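PDB 3LYB: putative endoribonuclease from Klebsiella pneumoniae, which probably acts as an endoribonuclease or related hydrolase of the L-PSP (YjgF-like) family. Local coordinates for residues Met91-Leu97 / Tyr118-Val124; Val98-Leu104 / Ser125-Ser131; Gln66-Leu70 / Tyr109-Val113. All coordinates share one frame; numbering follows the deposited sequence.

The three contacts build one beta-alpha-beta unit and set it against a longer helix. Interactions 1 and 2 are successive parts of one seam, where strand 94-101 runs parallel to strand 124-129; the centres of these two contacts lie about 18 Å apart. L97 O and T126 N, 3.0 Å from each other, carry the ladder from one to the other. Interaction 3 lies in the helical layer, where helix 107-115, the connection between these strands, packs on helix 60-85; its centre is about 14 Å from that of interaction 2. Along the chain the segments of each pair of contacts alternate, so the pairings interlock. Interactions 1 and 2 both touch a second subunit, and the strand seam thus serves fold and assembly alike.

Interaction 1 of 3, residues Met91-Leu97 / Tyr118-Val124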
loop_
_atom_site.group_PDB
_atom_site.type_symbol
_atom_site.label_atom_id
_atom_site.label_comp_id
_atom_site.label_asym_id
_atom_site.label_seq_id
_atom_site.Cartn_x
_atom_site.Cartn_y
_atom_site.Cartn_z
HETATM N N MSE B 91 -19.303 8.412 -39.022
HETATM C CA MSE B 91 -19.343 8.370 -37.559
HETATM C C MSE B 91 -20.717 8.012 -37.006
HETATM O O MSE B 91 -20.815 7.378 -35.959
HETATM C CB MSE B 91 -18.834 9.671 -36.930
HETATM C CG MSE B 91 -18.313 9.516 -35.487
HETATM SE SE MSE B 91 -16.748 8.302 -35.286
HETATM C CE MSE B 91 -16.646 8.152 -33.344
ATOM N N SER B 92 -21.780 8.383 -37.707
ATOM C CA SER B 92 -23.132 8.140 -37.192
ATOM C C SER B 92 -23.657 6.707 -37.373
ATOM O O SER B 92 -24.758 6.409 -36.934
ATOM C CB SER B 92 -24.105 9.160 -37.774
ATOM O OG SER B 92 -23.690 9.549 -39.077
ATOM N N ASP B 93 -22.878 5.832 -38.011
ATOM C CA ASP B 93 -23.210 4.399 -38.124
ATOM C C ASP B 93 -22.530 3.582 -37.026
ATOM O O ASP B 93 -22.796 2.389 -36.864
ATOM C CB ASP B 93 -22.804 3.814 -39.493
ATOM C CG ASP B 93 -23.286 4.655 -40.688
ATOM O OD1 ASP B 93 -24.493 4.976 -40.766
ATOM O OD2 ASP B 93 -22.444 4.991 -41.558
ATOM N N VAL B 94 -21.623 4.215 -36.289
ATOM C CA VAL B 94 -21.049 3.605 -35.101
ATOM C C VAL B 94 -22.057 3.712 -33.976
ATOM O O VAL B 94 -22.123 4.752 -33.328
ATOM C CB VAL B 94 -19.794 4.349 -34.646
ATOM C CG1 VAL B 94 -19.140 3.609 -33.499
ATOM C CG2 VAL B 94 -18.808 4.531 -35.814
ATOM N N ILE B 95 -22.838 2.658 -33.748
ATOM C CA ILE B 95 -23.924 2.709 -32.759
ATOM C C ILE B 95 -23.557 2.312 -31.312
ATOM O O ILE B 95 -24.263 2.679 -30.360
ATOM C CB ILE B 95 -25.141 1.843 -33.179
ATOM C CG1 ILE B 95 -24.686 0.416 -33.461
ATOM C CG2 ILE B 95 -25.859 2.461 -34.387
ATOM C CD1 ILE B 95 -25.495 -0.607 -32.763
ATOM N N LYS B 96 -22.481 1.550 -31.143
ATOM C CA LYS B 96 -22.086 1.074 -29.822
ATOM C C LYS B 96 -20.636 1.434 -29.583
ATOM O O LYS B 96 -19.776 1.234 -30.447
ATOM C CB LYS B 96 -22.285 -0.445 -29.737
ATOM C CG LYS B 96 -22.189 -1.079 -28.353
ATOM C CD LYS B 96 -21.748 -2.539 -28.508
ATOM C CE LYS B 96 -22.350 -3.474 -27.476
ATOM N NZ LYS B 96 -21.920 -3.104 -26.118
ATOM N N LEU B 97 -20.364 2.000 -28.419
ATOM C CA LEU B 97 -18.972 2.162 -27.974
ATOM C C LEU B 97 -18.764 1.514 -26.615
ATOM O O LEU B 97 -19.584 1.693 -25.698
ATOM C CB LEU B 97 -18.577 3.633 -27.901
ATOM C CG LEU B 97 -18.545 4.460 -29.186
ATOM C CD1 LEU B 97 -18.016 5.805 -28.804
ATOM C CD2 LEU B 97 -17.702 3.855 -30.304
ATOM N N TYR B 118 -19.947 13.218 -32.303
ATOM C CA TYR B 118 -21.363 12.959 -32.317
ATOM C C TYR B 118 -22.043 14.247 -31.885
ATOM O O TYR B 118 -22.471 14.370 -30.713
ATOM C CB TYR B 118 -21.707 11.852 -31.338
ATOM C CG TYR B 118 -21.124 10.514 -31.685
ATOM C CD1 TYR B 118 -21.740 9.689 -32.630
ATOM C CD2 TYR B 118 -19.965 10.063 -31.065
ATOM C CE1 TYR B 118 -21.219 8.456 -32.948
ATOM C CE2 TYR B 118 -19.428 8.824 -31.381
ATOM C CZ TYR B 118 -20.063 8.027 -32.321
ATOM O OH TYR B 118 -19.539 6.802 -32.635
ATOM N N PRO B 119 -22.127 15.227 -32.816
ATOM C CA PRO B 119 -22.757 16.501 -32.480
ATOM C C PRO B 119 -24.270 16.295 -32.396
ATOM O O PRO B 119 -24.921 16.817 -31.470
ATOM C CB PRO B 119 -22.371 17.405 -33.649
ATOM C CG PRO B 119 -22.184 16.463 -34.837
ATOM C CD PRO B 119 -21.847 15.096 -34.265
ATOM N N ASP B 120 -24.802 15.497 -33.329
ATOM C CA ASP B 120 -26.209 15.116 -33.315
ATOM C C ASP B 120 -26.495 14.080 -32.212
ATOM O O ASP B 120 -26.318 14.405 -31.027
ATOM C CB ASP B 120 -26.683 14.690 -34.720
ATOM C CG ASP B 120 -26.924 15.901 -35.655
ATOM O OD1 ASP B 120 -27.006 17.061 -35.167
ATOM O OD2 ASP B 120 -27.041 15.689 -36.883
ATOM N N GLN B 121 -26.923 12.865 -32.577
ATOM C CA GLN B 121 -27.327 11.845 -31.567
ATOM C C GLN B 121 -26.217 10.806 -31.173
ATOM O O GLN B 121 -25.862 9.913 -31.980
ATOM C CB GLN B 121 -28.659 11.155 -31.970
ATOM C CG GLN B 121 -28.553 9.779 -32.727
ATOM C CD GLN B 121 -28.224 9.882 -34.234
ATOM O OE1 GLN B 121 -28.387 8.906 -34.974
ATOM N NE2 GLN B 121 -27.765 11.054 -34.685
ATOM N N PRO B 122 -25.687 10.910 -29.925
ATOM C CA PRO B 122 -24.585 10.053 -29.407
ATOM C C PRO B 122 -24.851 8.526 -29.533
ATOM O O PRO B 122 -25.994 8.125 -29.765
ATOM C CB PRO B 122 -24.483 10.469 -27.926
ATOM C CG PRO B 122 -25.821 11.120 -27.607
ATOM C CD PRO B 122 -26.208 11.820 -28.882
ATOM N N PRO B 123 -23.812 7.673 -29.381
ATOM C CA PRO B 123 -24.083 6.237 -29.472
ATOM C C PRO B 123 -24.440 5.581 -28.131
ATOM O O PRO B 123 -24.384 6.231 -27.081
ATOM C CB PRO B 123 -22.762 5.662 -30.014
ATOM C CG PRO B 123 -21.707 6.664 -29.651
ATOM C CD PRO B 123 -22.383 7.934 -29.146
ATOM N N VAL B 124 -24.837 4.310 -28.190
ATOM C CA VAL B 124 -24.907 3.459 -27.005
ATOM C C VAL B 124 -23.519 3.362 -26.379
ATOM O O VAL B 124 -22.502 3.410 -27.085
ATOM C CB VAL B 124 -25.531 2.084 -27.350
ATOM C CG1 VAL B 124 -25.004 0.961 -26.480
ATOM C CG2 VAL B 124 -27.059 2.186 -27.246
#
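M91, a selenomethionine, lays its CG over one face of the Y118 ring in a CH-pi contact, 4.2 Å from the centroid and displaced toward the rim, and the nonpolar part of the contact is organised around this ring. The bend of the M91 chain at chi2 (62°) carries CE toward the hydroxyl end of the ring, 3.5 Å from Y118 CE2, while SE stands obliquely to the ring in a Met-aromatic contact. The other face of the Y118 ring is covered from its own segment by P123, whose CD lies 3.6 Å above the ring plane, over its centre. V94 comes in across the end of the ring, its CB and CG1 next to the Y118 hydroxyl. The L97 side chain points against that of Y118, with CG 3.9 Å from P123 CG and CD1 near Y118 CE2.

Past P123 the loop that follows helix 107-115 becomes a strand, and the contact turns into the start of a parallel beta ladder, with K96 and V124 bridged. Two backbone hydrogen bonds straddle K96: V124 N donates to I95 O (2.8 Å), and L97 N donates to V124 O (2.9 Å). On its other side strand 94-101 has a classic beta bulge, I95 and K96 both facing T146.

Side-chain contact at the bridge is slight, K96 CG meeting V124 CG1 at 3.9 Å. Beyond it the lysine chain bends, and NZ forms a salt bridge with E144 of the second subunit.

Interaction 2 of 3, residues Val98-Leu104 / Ser125-Ser131; sequences VQYFRNL and STVVQVS
Strands 94-101 and 124-129, the two parallel strands of a beta-alpha-beta unit, are joined here in register, V98 to F101 facing T126 to Q129; the axes of 98-101 and 125-129 are 4.7 Å apart and 15° from parallel. Four backbone hydrogen bonds knit them: Q99 N to T126 O, V128 N to Q99 O, F101 N to V128 O and V130 N to F101 O.

On the face shared by Q99, F101, V127 and Q129, the amide of Q99 adds to this ladder. Its NE2 donates to S125 OG (2.9 Å) and to T126 O (3.0 Å), both acceptors lying in the amide plane. T126 O is thus gripped twice, by Q99 N and Q99 NE2 from opposite faces of its carbonyl plane. The two NE2 bonds set which way round the amide sits, and the hydroxyl of Y110 on helix 107-115, next to Q99 OE1, is consistent with this orientation. V127 CG1 touches both F101 CE1 and L104 CD2, 3.5 Å from each, and V128 O lies at the edge of the F101 ring.

Y100 and V128 point side by side to the other face, with Y100 CD1 3.6 Å from V128 CG2 and also near V130 CG1.

At the end of its strand, the extended Q129 chain, with CG anti to the backbone N (chi1 -177°), brings OE1 past R102 to accept from L104 N at 2.7 Å, the donor standing above the amide plane. R102 NE donates to S131 O (2.9 Å), an acceptor lying in the guanidinium plane. The Q129 side chain is about 5 Å from a bound calcium ion. V128 and Q129 also pair antiparallel with a second subunit, so the sheet continues between subunits from the parallel strand pair of a beta-alpha-beta crossover.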
loop_
_atom_site.group_PDB
_atom_site.type_symbol
_atom_site.label_atom_id
_atom_site.label_comp_id
_atom_site.label_asym_id
_atom_site.label_seq_id
_atom_site.Cartn_x
_atom_site.Cartn_y
_atom_site.Cartn_z
ATOM N N VAL B 98 -17.682 0.750 -26.486
ATOM C CA VAL B 98 -17.224 0.323 -25.157
ATOM C C VAL B 98 -15.933 1.095 -24.838
ATOM O O VAL B 98 -14.945 0.994 -25.566
ATOM C CB VAL B 98 -17.086 -1.229 -24.993
ATOM C CG1 VAL B 98 -16.690 -1.568 -23.580
ATOM C CG2 VAL B 98 -18.391 -1.926 -25.312
ATOM N N GLN B 99 -15.973 1.887 -23.769
ATOM C CA GLN B 99 -14.855 2.750 -23.412
ATOM C C GLN B 99 -14.205 2.383 -22.079
ATOM O O GLN B 99 -14.855 2.367 -21.041
ATOM C CB GLN B 99 -15.322 4.197 -23.386
ATOM C CG GLN B 99 -15.790 4.708 -24.758
ATOM C CD GLN B 99 -17.119 5.417 -24.673
ATOM O OE1 GLN B 99 -17.301 6.457 -25.276
ATOM N NE2 GLN B 99 -18.066 4.848 -23.927
ATOM N N TYR B 100 -12.902 2.123 -22.132
ATOM C CA TYR B 100 -12.113 1.643 -21.012
ATOM C C TYR B 100 -11.128 2.704 -20.539
ATOM O O TYR B 100 -10.312 3.187 -21.313
ATOM C CB TYR B 100 -11.326 0.425 -21.471
ATOM C CG TYR B 100 -12.161 -0.760 -21.922
ATOM C CD1 TYR B 100 -12.761 -1.597 -20.987
ATOM C CD2 TYR B 100 -12.322 -1.056 -23.280
ATOM C CE1 TYR B 100 -13.512 -2.684 -21.372
ATOM C CE2 TYR B 100 -13.075 -2.159 -23.691
ATOM C CZ TYR B 100 -13.657 -2.979 -22.720
ATOM O OH TYR B 100 -14.411 -4.084 -23.074
ATOM N N PHE B 101 -11.194 3.048 -19.259
ATOM C CA PHE B 101 -10.311 4.057 -18.682
ATOM C C PHE B 101 -9.429 3.488 -17.606
ATOM O O PHE B 101 -9.848 2.605 -16.853
ATOM C CB PHE B 101 -11.122 5.144 -17.983
ATOM C CG PHE B 101 -11.933 6.001 -18.892
ATOM C CD1 PHE B 101 -13.099 5.515 -19.480
ATOM C CD2 PHE B 101 -11.552 7.327 -19.129
ATOM C CE1 PHE B 101 -13.870 6.340 -20.302
ATOM C CE2 PHE B 101 -12.322 8.158 -19.954
ATOM C CZ PHE B 101 -13.488 7.655 -20.543
ATOM N N ARG B 102 -8.231 4.038 -17.492
ATOM C CA ARG B 102 -7.410 3.839 -16.309
ATOM C C ARG B 102 -7.914 4.667 -15.137
ATOM O O ARG B 102 -7.645 4.348 -13.992
ATOM C CB ARG B 102 -5.949 4.204 -16.604
ATOM C CG ARG B 102 -5.237 3.079 -17.323
ATOM C CD ARG B 102 -3.759 3.098 -17.179
ATOM N NE ARG B 102 -3.347 2.625 -15.879
ATOM C CZ ARG B 102 -2.461 3.234 -15.094
ATOM N NH1 ARG B 102 -1.854 4.347 -15.488
ATOM N NH2 ARG B 102 -2.153 2.696 -13.917
ATOM N N ASN B 103 -8.633 5.745 -15.426
ATOM C CA ASN B 103 -9.052 6.694 -14.395
ATOM C C ASN B 103 -10.299 7.471 -14.801
ATOM O O ASN B 103 -10.216 8.397 -15.614
ATOM C CB ASN B 103 -7.923 7.683 -14.116
ATOM C CG ASN B 103 -8.186 8.527 -12.901
ATOM O OD1 ASN B 103 -9.327 8.867 -12.572
ATOM N ND2 ASN B 103 -7.131 8.859 -12.210
ATOM N N LEU B 104 -11.441 7.124 -14.220
ATOM C CA LEU B 104 -12.682 7.798 -14.602
ATOM C C LEU B 104 -12.727 9.307 -14.282
ATOM O O LEU B 104 -13.640 10.013 -14.737
ATOM C CB LEU B 104 -13.922 7.077 -14.056
ATOM C CG LEU B 104 -14.252 5.751 -14.750
ATOM C CD1 LEU B 104 -15.449 5.060 -14.112
ATOM C CD2 LEU B 104 -14.496 5.922 -16.243
ATOM N N SER B 125 -23.474 3.266 -25.054
ATOM C CA SER B 125 -22.222 3.546 -24.340
ATOM C C SER B 125 -21.997 2.746 -23.050
ATOM O O SER B 125 -22.845 2.674 -22.161
ATOM C CB SER B 125 -22.123 5.055 -24.073
ATOM O OG SER B 125 -20.917 5.419 -23.464
ATOM N N THR B 126 -20.834 2.132 -22.981
ATOM C CA THR B 126 -20.357 1.543 -21.757
ATOM C C THR B 126 -19.029 2.192 -21.382
ATOM O O THR B 126 -18.154 2.408 -22.234
ATOM C CB THR B 126 -20.198 0.018 -21.889
ATOM O OG1 THR B 126 -21.474 -0.548 -22.148
ATOM C CG2 THR B 126 -19.646 -0.598 -20.607
ATOM N N VAL B 127 -18.888 2.494 -20.104
ATOM C CA VAL B 127 -17.726 3.204 -19.597
ATOM C C VAL B 127 -17.288 2.530 -18.313
ATOM O O VAL B 127 -18.027 2.550 -17.325
ATOM C CB VAL B 127 -18.086 4.656 -19.262
ATOM C CG1 VAL B 127 -16.881 5.374 -18.759
ATOM C CG2 VAL B 127 -18.686 5.379 -20.468
ATOM N N VAL B 128 -16.097 1.934 -18.315
ATOM C CA VAL B 128 -15.537 1.359 -17.086
ATOM C C VAL B 128 -14.072 1.725 -16.839
ATOM O O VAL B 128 -13.291 1.932 -17.778
ATOM C CB VAL B 128 -15.664 -0.172 -17.042
ATOM C CG1 VAL B 128 -17.139 -0.578 -16.992
ATOM C CG2 VAL B 128 -14.878 -0.842 -18.202
ATOM N N GLN B 129 -13.709 1.775 -15.555
ATOM C CA GLN B 129 -12.323 1.947 -15.155
ATOM C C GLN B 129 -11.688 0.583 -14.966
ATOM O O GLN B 129 -12.079 -0.199 -14.076
ATOM C CB GLN B 129 -12.197 2.771 -13.877
ATOM C CG GLN B 129 -10.747 3.030 -13.484
ATOM C CD GLN B 129 -10.583 4.062 -12.368
ATOM O OE1 GLN B 129 -11.201 5.129 -12.373
ATOM N NE2 GLN B 129 -9.739 3.746 -11.423
ATOM N N VAL B 130 -10.693 0.306 -15.795
ATOM C CA VAL B 130 -9.910 -0.919 -15.656
ATOM C C VAL B 130 -8.502 -0.572 -15.174
ATOM O O VAL B 130 -8.198 0.586 -14.982
ATOM C CB VAL B 130 -9.913 -1.729 -16.974
ATOM C CG1 VAL B 130 -11.378 -1.961 -17.455
ATOM C CG2 VAL B 130 -9.098 -1.029 -18.033
ATOM N N SER B 131 -7.647 -1.570 -14.980
ATOM C CA SER B 131 -6.306 -1.325 -14.464
ATOM C C SER B 131 -5.386 -0.855 -15.557
ATOM O O SER B 131 -4.646 0.091 -15.372
ATOM C CB SER B 131 -5.702 -2.573 -13.829
ATOM O OG SER B 131 -6.603 -3.187 -12.916
#

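Interaction 3 of 3, residues Gln66-Leu70 / Tyr109-Val113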
loop_
_atom_site.group_PDB
_atom_site.type_symbol
_atom_site.label_atom_id
_atom_site.label_comp_id
_atom_site.label_asym_id
_atom_site.label_seq_id
_atom_site.Cartn_x
_atom_site.Cartn_y
_atom_site.Cartn_z
ATOM N N GLN B 66 -4.086 18.369 -18.861
ATOM C CA GLN B 66 -5.206 17.958 -19.730
ATOM C C GLN B 66 -4.784 17.367 -21.074
ATOM O O GLN B 66 -5.505 16.560 -21.677
ATOM C CB GLN B 66 -6.231 19.090 -19.919
ATOM C CG GLN B 66 -5.685 20.397 -20.470
ATOM C CD GLN B 66 -6.778 21.321 -21.029
ATOM O OE1 GLN B 66 -7.982 21.074 -20.879
ATOM N NE2 GLN B 66 -6.349 22.376 -21.698
ATOM N N GLY B 67 -3.596 17.749 -21.522
ATOM C CA GLY B 67 -3.074 17.327 -22.819
ATOM C C GLY B 67 -3.160 15.849 -23.106
ATOM O O GLY B 67 -3.624 15.456 -24.186
ATOM N N PRO B 68 -2.709 15.001 -22.161
ATOM C CA PRO B 68 -2.595 13.587 -22.559
ATOM C C PRO B 68 -3.932 12.861 -22.781
ATOM O O PRO B 68 -4.085 12.124 -23.777
ATOM C CB PRO B 68 -1.774 12.974 -21.424
ATOM C CG PRO B 68 -0.968 14.163 -20.897
ATOM C CD PRO B 68 -1.957 15.280 -20.923
ATOM N N ILE B 69 -4.898 13.076 -21.892
ATOM C CA ILE B 69 -6.204 12.448 -22.053
ATOM C C ILE B 69 -6.951 12.997 -23.290
ATOM O O ILE B 69 -7.608 12.225 -24.011
ATOM C CB ILE B 69 -7.046 12.531 -20.757
ATOM C CG1 ILE B 69 -8.386 11.811 -20.890
ATOM C CG2 ILE B 69 -7.293 13.947 -20.379
ATOM C CD1 ILE B 69 -8.315 10.407 -21.475
ATOM N N LEU B 70 -6.842 14.311 -23.532
ATOM C CA LEU B 70 -7.518 14.951 -24.663
ATOM C C LEU B 70 -6.921 14.421 -25.952
ATOM O O LEU B 70 -7.628 13.911 -26.817
ATOM C CB LEU B 70 -7.406 16.481 -24.577
ATOM C CG LEU B 70 -8.216 17.184 -23.467
ATOM C CD1 LEU B 70 -7.844 18.671 -23.350
ATOM C CD2 LEU B 70 -9.727 17.007 -23.642
ATOM N N TYR B 109 -13.079 14.948 -19.696
ATOM C CA TYR B 109 -12.227 15.258 -20.844
ATOM C C TYR B 109 -12.635 14.445 -22.060
ATOM O O TYR B 109 -12.774 14.982 -23.164
ATOM C CB TYR B 109 -10.757 14.979 -20.541
ATOM C CG TYR B 109 -10.179 15.866 -19.491
ATOM C CD1 TYR B 109 -9.961 15.394 -18.199
ATOM C CD2 TYR B 109 -9.852 17.177 -19.777
ATOM C CE1 TYR B 109 -9.409 16.209 -17.213
ATOM C CE2 TYR B 109 -9.301 18.005 -18.798
ATOM C CZ TYR B 109 -9.080 17.514 -17.522
ATOM O OH TYR B 109 -8.535 18.330 -16.568
ATOM N N TYR B 110 -12.814 13.153 -21.865
ATOM C CA TYR B 110 -13.189 12.289 -22.959
ATOM C C TYR B 110 -14.557 12.699 -23.560
ATOM O O TYR B 110 -14.738 12.763 -24.782
ATOM C CB TYR B 110 -13.226 10.833 -22.469
ATOM C CG TYR B 110 -13.806 9.922 -23.492
ATOM C CD1 TYR B 110 -13.019 9.447 -24.549
ATOM C CD2 TYR B 110 -15.156 9.571 -23.443
ATOM C CE1 TYR B 110 -13.554 8.624 -25.530
ATOM C CE2 TYR B 110 -15.704 8.741 -24.408
ATOM C CZ TYR B 110 -14.901 8.286 -25.445
ATOM O OH TYR B 110 -15.442 7.470 -26.379
ATOM N N SER B 111 -15.508 12.959 -22.666
ATOM C CA SER B 111 -16.845 13.402 -23.007
ATOM C C SER B 111 -16.836 14.692 -23.839
ATOM O O SER B 111 -17.602 14.812 -24.768
ATOM C CB SER B 111 -17.667 13.585 -21.727
ATOM O OG SER B 111 -18.941 14.117 -22.020
ATOM N N ARG B 112 -15.970 15.647 -23.502
ATOM C CA ARG B 112 -15.825 16.852 -24.319
ATOM C C ARG B 112 -15.512 16.407 -25.751
ATOM O O ARG B 112 -16.230 16.761 -26.692
ATOM C CB ARG B 112 -14.731 17.786 -23.756
ATOM C CG ARG B 112 -14.202 18.853 -24.741
ATOM C CD ARG B 112 -13.003 19.664 -24.178
ATOM N NE ARG B 112 -13.324 20.349 -22.920
ATOM C CZ ARG B 112 -12.437 20.826 -22.041
ATOM N NH1 ARG B 112 -11.135 20.731 -22.246
ATOM N NH2 ARG B 112 -12.867 21.417 -20.945
ATOM N N VAL B 113 -14.473 15.590 -25.890
ATOM C CA VAL B 113 -14.020 15.123 -27.194
ATOM C C VAL B 113 -15.084 14.325 -27.949
ATOM O O VAL B 113 -15.251 14.498 -29.164
ATOM C CB VAL B 113 -12.727 14.306 -27.062
ATOM C CG1 VAL B 113 -12.186 13.905 -28.419
ATOM C CG2 VAL B 113 -11.691 15.120 -26.320
#
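R112 NH1 is held by two oxygens: the backbone O of L54, and, through a weak hydrogen bond of 3.5 Å, Q66 OE1 on the facing helix. Q66 OE1 lies at the guanidinium edge, in its plane, while the Q66 amide stands almost perpendicular to that group, the planes 86° apart. The amide is oriented largely from its other end, where Q66 NE2 donates to D63 OD1 and G55 O.

The rest of the contact is apolar and centres on Y109, which helix 107-115 points at helix 60-85. Three residues touch its side chain at different places. I69 CG2 comes at the base of the ring obliquely, 3.6 Å from Y109 CG. Farther out, Q66 CB lies beside Y109 CE2 at 3.4 Å, again oblique to the ring. L70 CD2 approaches the ring edge near its plane, 3.9 Å from Y109 CD2. The Y109 ring owes its place to CG standing anti to the carbonyl carbon (chi1 -66°), and I69 CG2 and L70 CD2 both touch its CB. L70 branches between partners: CD2 also meets V113 CG2 at 3.8 Å, one turn along the helix, whereas CD1 rests near R112 NH1 at 4.0 Å.

These two helices, with segment axes 9.8 Å apart and crossing at -52°, form the layer that packs against the sheet; I69 continues inward to I141 of strand 141-148. With one weak bond as the direct polar link, the pairing depends chiefly on Y109, L70 and I69 fitting together, while the arginine, close to the like charge of R112 of the fourth subunit, is probably steadied more by L54 O than by the glutamine.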